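Local coordinates for FOG-3 protein (Caenorhabditis elegans, PDB 5TD6), which forms an RNA-binding multimer that specifies sperm fate in the nematode germline, through a BTG/Tob domain of a family generally assigned transcription corepressor activity, at residues E7-V12 with N34-H39; V97-S102 with T108-G113. The protein carries 2 engineered substitutions. All blocks are in the same frame, centred on the assembly; numbering follows the deposited sequence.

Both contacts lie in the BTG/Tob domain, the N-terminal piece of the protein, with centres about 14 Å apart. Interaction 1 closes first along the chain, joining helix 2-13 to helix 22-41 about 3 Å from the centre of the chain; interaction 2 follows, pairing strand 96-100 with strands 107-109 and 111-112 of the antiparallel sheet. Helix 2-13 lies between the two: Leu8 and Val9 touch Leu36 of helix 22-41, while Phe11 packs on Ile110 and Val99 and Glu7 on Trp111. Helix 2-13 thus links the helical contact to the sheet. Residues of both contacts also meet the second subunit, consistent with a domain that assembles into multimers.

Interaction 1 of 2, residues E7-V12 with N34-H39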
# COMPACT_ATOMS: atom_id res chain seq x y z
N GLU B 7 -2.58 -3.20 4.86
CA GLU B 7 -3.02 -3.12 3.47
C GLU B 7 -4.52 -2.76 3.39
O GLU B 7 -4.92 -1.99 2.51
CB GLU B 7 -2.75 -4.43 2.74
CG GLU B 7 -1.25 -4.71 2.49
CD GLU B 7 -0.60 -3.62 1.69
OE1 GLU B 7 -1.22 -3.14 0.73
OE2 GLU B 7 0.54 -3.23 2.04
N LEU B 8 -5.33 -3.31 4.29
CA LEU B 8 -6.77 -2.98 4.33
C LEU B 8 -6.96 -1.51 4.67
O LEU B 8 -7.73 -0.78 4.01
CB LEU B 8 -7.50 -3.85 5.36
CG LEU B 8 -8.99 -4.14 5.09
CD1 LEU B 8 -9.59 -5.19 6.02
CD2 LEU B 8 -9.83 -2.91 5.14
N VAL B 9 -6.27 -1.06 5.71
CA VAL B 9 -6.39 0.34 6.15
C VAL B 9 -5.96 1.29 5.04
O VAL B 9 -6.60 2.32 4.80
CB VAL B 9 -5.54 0.62 7.40
CG1 VAL B 9 -5.49 2.11 7.67
CG2 VAL B 9 -6.11 -0.13 8.60
N ASN B 10 -4.90 0.93 4.35
CA ASN B 10 -4.39 1.83 3.31
C ASN B 10 -5.32 1.83 2.10
O ASN B 10 -5.51 2.86 1.46
CB ASN B 10 -2.95 1.47 2.96
CG ASN B 10 -1.99 1.94 4.02
OD1 ASN B 10 -2.40 2.61 4.95
ND2 ASN B 10 -0.71 1.61 3.89
N PHE B 11 -5.92 0.68 1.81
CA PHE B 11 -6.95 0.62 0.77
C PHE B 11 -8.09 1.61 1.04
O PHE B 11 -8.50 2.36 0.15
CB PHE B 11 -7.52 -0.80 0.67
CG PHE B 11 -8.60 -0.94 -0.40
CD1 PHE B 11 -8.26 -1.14 -1.72
CD2 PHE B 11 -9.94 -0.84 -0.06
CE1 PHE B 11 -9.22 -1.28 -2.69
CE2 PHE B 11 -10.91 -0.98 -1.04
CZ PHE B 11 -10.55 -1.19 -2.35
N VAL B 12 -8.59 1.60 2.26
CA VAL B 12 -9.67 2.50 2.64
C VAL B 12 -9.23 3.97 2.61
O VAL B 12 -9.95 4.84 2.10
CB VAL B 12 -10.21 2.16 4.05
CG1 VAL B 12 -11.29 3.16 4.47
CG2 VAL B 12 -10.76 0.73 4.07
N ASN B 34 -6.39 -0.56 14.65
CA ASN B 34 -6.56 -1.16 15.97
C ASN B 34 -7.85 -1.98 16.06
O ASN B 34 -7.81 -3.12 16.52
CB ASN B 34 -6.52 -0.10 17.06
CG ASN B 34 -5.17 0.59 17.15
OD1 ASN B 34 -4.17 0.06 16.66
ND2 ASN B 34 -5.14 1.77 17.77
N TYR B 35 -8.98 -1.42 15.62
CA TYR B 35 -10.24 -2.17 15.61
C TYR B 35 -10.09 -3.47 14.85
O TYR B 35 -10.59 -4.51 15.27
CB TYR B 35 -11.39 -1.37 14.98
CG TYR B 35 -12.60 -2.25 14.64
CD1 TYR B 35 -13.60 -2.50 15.58
CD2 TYR B 35 -12.73 -2.84 13.37
CE1 TYR B 35 -14.69 -3.31 15.28
CE2 TYR B 35 -13.82 -3.65 13.07
CZ TYR B 35 -14.80 -3.88 14.02
OH TYR B 35 -15.88 -4.68 13.72
N LEU B 36 -9.44 -3.40 13.70
CA LEU B 36 -9.35 -4.56 12.82
C LEU B 36 -8.51 -5.65 13.47
O LEU B 36 -8.83 -6.84 13.35
CB LEU B 36 -8.75 -4.18 11.47
CG LEU B 36 -9.67 -3.35 10.56
CD1 LEU B 36 -8.97 -3.07 9.24
CD2 LEU B 36 -11.03 -4.05 10.33
N VAL B 37 -7.43 -5.24 14.12
CA VAL B 37 -6.58 -6.20 14.81
C VAL B 37 -7.40 -6.95 15.86
O VAL B 37 -7.38 -8.18 15.92
CB VAL B 37 -5.34 -5.54 15.44
CG1 VAL B 37 -4.63 -6.53 16.38
CG2 VAL B 37 -4.37 -5.12 14.35
N SER B 38 -8.17 -6.21 16.64
CA SER B 38 -9.05 -6.83 17.63
C SER B 38 -10.07 -7.77 16.98
O SER B 38 -10.26 -8.89 17.44
CB SER B 38 -9.76 -5.74 18.43
OG SER B 38 -11.03 -6.19 18.88
N HIS B 39 -10.69 -7.31 15.90
CA HIS B 39 -11.75 -8.02 15.19
C HIS B 39 -11.23 -9.29 14.50
O HIS B 39 -11.97 -10.27 14.37
CB HIS B 39 -12.38 -7.06 14.16
CG HIS B 39 -13.58 -7.60 13.43
ND1 HIS B 39 -14.72 -8.04 14.07
CD2 HIS B 39 -13.84 -7.71 12.10
CE1 HIS B 39 -15.61 -8.43 13.17
NE2 HIS B 39 -15.10 -8.23 11.97
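Leu36 sends its CD1 methyl into the notch between Leu8 and Val9, and this one methyl carries the contact. The side chains of Leu8 and Leu36 run at about a right angle to each other, and Leu36 CD1 meets both methyls of Leu8, the nearer being Leu8 CD1 at 3.9 Å. The other branch, Leu8 CD2, lies 4.2 Å from Leu36 CD1. Val9 comes in obliquely, its CG2 4.2 Å from Leu36 CD1. In Val9, CG1 stands anti to the backbone N (chi1 170°), which leaves CG2 beside that N as the branch turned to the leucine. These are the first two long helices of the BTG/Tob fold, 2-13 and 22-41, packed through buried aliphatic groups; their backbones stay well apart, Val9 CA 8.8 Å from Leu36 CA, and just 109 Å² is buried between the two segments. Leu36 carries its CG anti to the carbonyl carbon (chi1 -72°), and its extended second torsion (-179°) directs CD1 across the gap. Val5, one turn before Val9 on helix 2-13, also touches Leu36, while Leu8 reaches on to Ile90 and Ala92 of strand 89-93.

Interaction 2 of 2, residues V97-S102 with T108-G113; sequences VFVRLS and TPIWIG
Ile110 reaches obliquely across Val97 and Val99, which point to the same face of the sheet as Thr108 and Trp111. Ile110 CD1 sits 3.9 Å from Val97 CG1 and 3.8 Å from Val99 CG2. With CG1 anti to the carbonyl carbon (chi1 -66°), the side chain of Ile110 passes Phe98 CA and brings CD1 to Val99. Replacing it with an alanine would probably leave both valine methyls without this partner and open a gap against Phe11 of helix 2-13. Around this apolar patch the backbones pair antiparallel. Val99 and Thr108 form a hydrogen-bonded pair: Val99 N donates to Thr108 O at 2.9 Å, in the carbonyl plane, and Thr108 N bonds back to Val99 O, more bent at hydrogen (141°). At Val97 a classic beta bulge shifts the register: Val97 O accepts Ile110 N at 2.8 Å and Trp111 N at 3.0 Å, both from the same face of its plane, the latter nearly straight at hydrogen (171°) though above that plane. Val97 N donates to Trp111 O at 2.8 Å. On the other face, Phe98 meets Phe91 of strand 89-93. Helix 2-13 covers Val97, Ile110 and Trp111 through Glu4, Phe11, Thr3 and Glu7, and Phe17 of the second subunit packs against Trp111.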
# COMPACT_ATOMS: atom_id res chain seq x y z
N VAL B 97 -5.74 -10.09 1.06
CA VAL B 97 -6.71 -9.04 1.29
C VAL B 97 -7.33 -8.76 -0.07
O VAL B 97 -6.63 -8.70 -1.10
CB VAL B 97 -6.05 -7.78 1.86
CG1 VAL B 97 -7.11 -6.71 2.19
CG2 VAL B 97 -5.26 -8.13 3.10
N PHE B 98 -8.65 -8.62 -0.10
CA PHE B 98 -9.32 -8.51 -1.38
C PHE B 98 -10.73 -7.98 -1.24
O PHE B 98 -11.29 -7.97 -0.15
CB PHE B 98 -9.34 -9.85 -2.10
CG PHE B 98 -10.06 -10.96 -1.34
CD1 PHE B 98 -9.40 -11.74 -0.41
CD2 PHE B 98 -11.40 -11.25 -1.61
CE1 PHE B 98 -10.06 -12.76 0.27
CE2 PHE B 98 -12.06 -12.27 -0.95
CZ PHE B 98 -11.40 -13.03 -0.01
N VAL B 99 -11.29 -7.53 -2.36
CA VAL B 99 -12.68 -7.10 -2.46
C VAL B 99 -13.50 -8.22 -3.10
O VAL B 99 -13.04 -8.84 -4.06
CB VAL B 99 -12.82 -5.82 -3.30
CG1 VAL B 99 -14.29 -5.49 -3.60
CG2 VAL B 99 -12.12 -4.65 -2.61
N ARG B 100 -14.70 -8.47 -2.59
CA ARG B 100 -15.62 -9.39 -3.26
C ARG B 100 -17.04 -8.89 -3.10
O ARG B 100 -17.48 -8.64 -1.98
CB ARG B 100 -15.49 -10.80 -2.68
CG ARG B 100 -16.29 -11.83 -3.40
CD ARG B 100 -16.60 -12.99 -2.47
NE ARG B 100 -15.46 -13.85 -2.22
CZ ARG B 100 -15.36 -14.67 -1.17
NH1 ARG B 100 -16.34 -14.71 -0.27
NH2 ARG B 100 -14.29 -15.43 -1.01
N LEU B 101 -17.75 -8.72 -4.21
CA LEU B 101 -19.11 -8.15 -4.17
C LEU B 101 -20.17 -9.18 -3.77
O LEU B 101 -21.31 -8.81 -3.45
CB LEU B 101 -19.47 -7.53 -5.52
CG LEU B 101 -18.62 -6.35 -5.99
CD1 LEU B 101 -18.60 -6.29 -7.51
CD2 LEU B 101 -19.14 -5.04 -5.42
N SER B 102 -19.80 -10.46 -3.78
CA SER B 102 -20.72 -11.53 -3.41
C SER B 102 -19.97 -12.86 -3.34
O SER B 102 -19.06 -13.09 -4.13
CB SER B 102 -21.88 -11.64 -4.40
OG SER B 102 -21.39 -11.85 -5.72
N THR B 108 -11.28 -9.17 -6.33
CA THR B 108 -10.25 -8.26 -6.83
C THR B 108 -9.19 -8.12 -5.74
O THR B 108 -9.51 -7.75 -4.60
CB THR B 108 -10.84 -6.90 -7.19
OG1 THR B 108 -12.00 -7.11 -8.01
CG2 THR B 108 -9.81 -6.05 -7.95
N PRO B 109 -7.94 -8.44 -6.08
CA PRO B 109 -6.94 -8.47 -5.01
C PRO B 109 -6.52 -7.09 -4.58
O PRO B 109 -6.36 -6.19 -5.40
CB PRO B 109 -5.76 -9.23 -5.64
CG PRO B 109 -5.94 -9.05 -7.12
CD PRO B 109 -7.43 -8.96 -7.36
N ILE B 110 -6.38 -6.92 -3.27
CA ILE B 110 -5.81 -5.73 -2.69
C ILE B 110 -4.33 -6.02 -2.34
O ILE B 110 -3.43 -5.23 -2.63
CB ILE B 110 -6.56 -5.27 -1.43
CG1 ILE B 110 -7.99 -4.83 -1.79
CG2 ILE B 110 -5.75 -4.15 -0.75
CD1 ILE B 110 -8.91 -4.64 -0.55
N TRP B 111 -4.10 -7.16 -1.71
CA TRP B 111 -2.75 -7.63 -1.41
C TRP B 111 -2.70 -9.15 -1.31
O TRP B 111 -3.64 -9.78 -0.78
CB TRP B 111 -2.23 -6.99 -0.12
CG TRP B 111 -0.79 -7.42 0.26
CD1 TRP B 111 0.39 -6.88 -0.20
CD2 TRP B 111 -0.42 -8.47 1.17
NE1 TRP B 111 1.47 -7.53 0.37
CE2 TRP B 111 1.00 -8.50 1.22
CE3 TRP B 111 -1.14 -9.38 1.94
CZ2 TRP B 111 1.69 -9.42 2.01
CZ3 TRP B 111 -0.45 -10.29 2.73
CH2 TRP B 111 0.95 -10.29 2.76
N ILE B 112 -1.61 -9.71 -1.82
CA ILE B 112 -1.31 -11.14 -1.77
C ILE B 112 0.14 -11.29 -1.37
O ILE B 112 1.03 -10.63 -1.93
CB ILE B 112 -1.53 -11.86 -3.13
CG1 ILE B 112 -2.97 -11.66 -3.66
CG2 ILE B 112 -1.26 -13.37 -3.01
CD1 ILE B 112 -3.32 -12.61 -4.82
N GLY B 113 0.40 -12.15 -0.40
CA GLY B 113 1.76 -12.36 0.05
C GLY B 113 1.88 -13.51 1.03
O GLY B 113 0.94 -14.29 1.23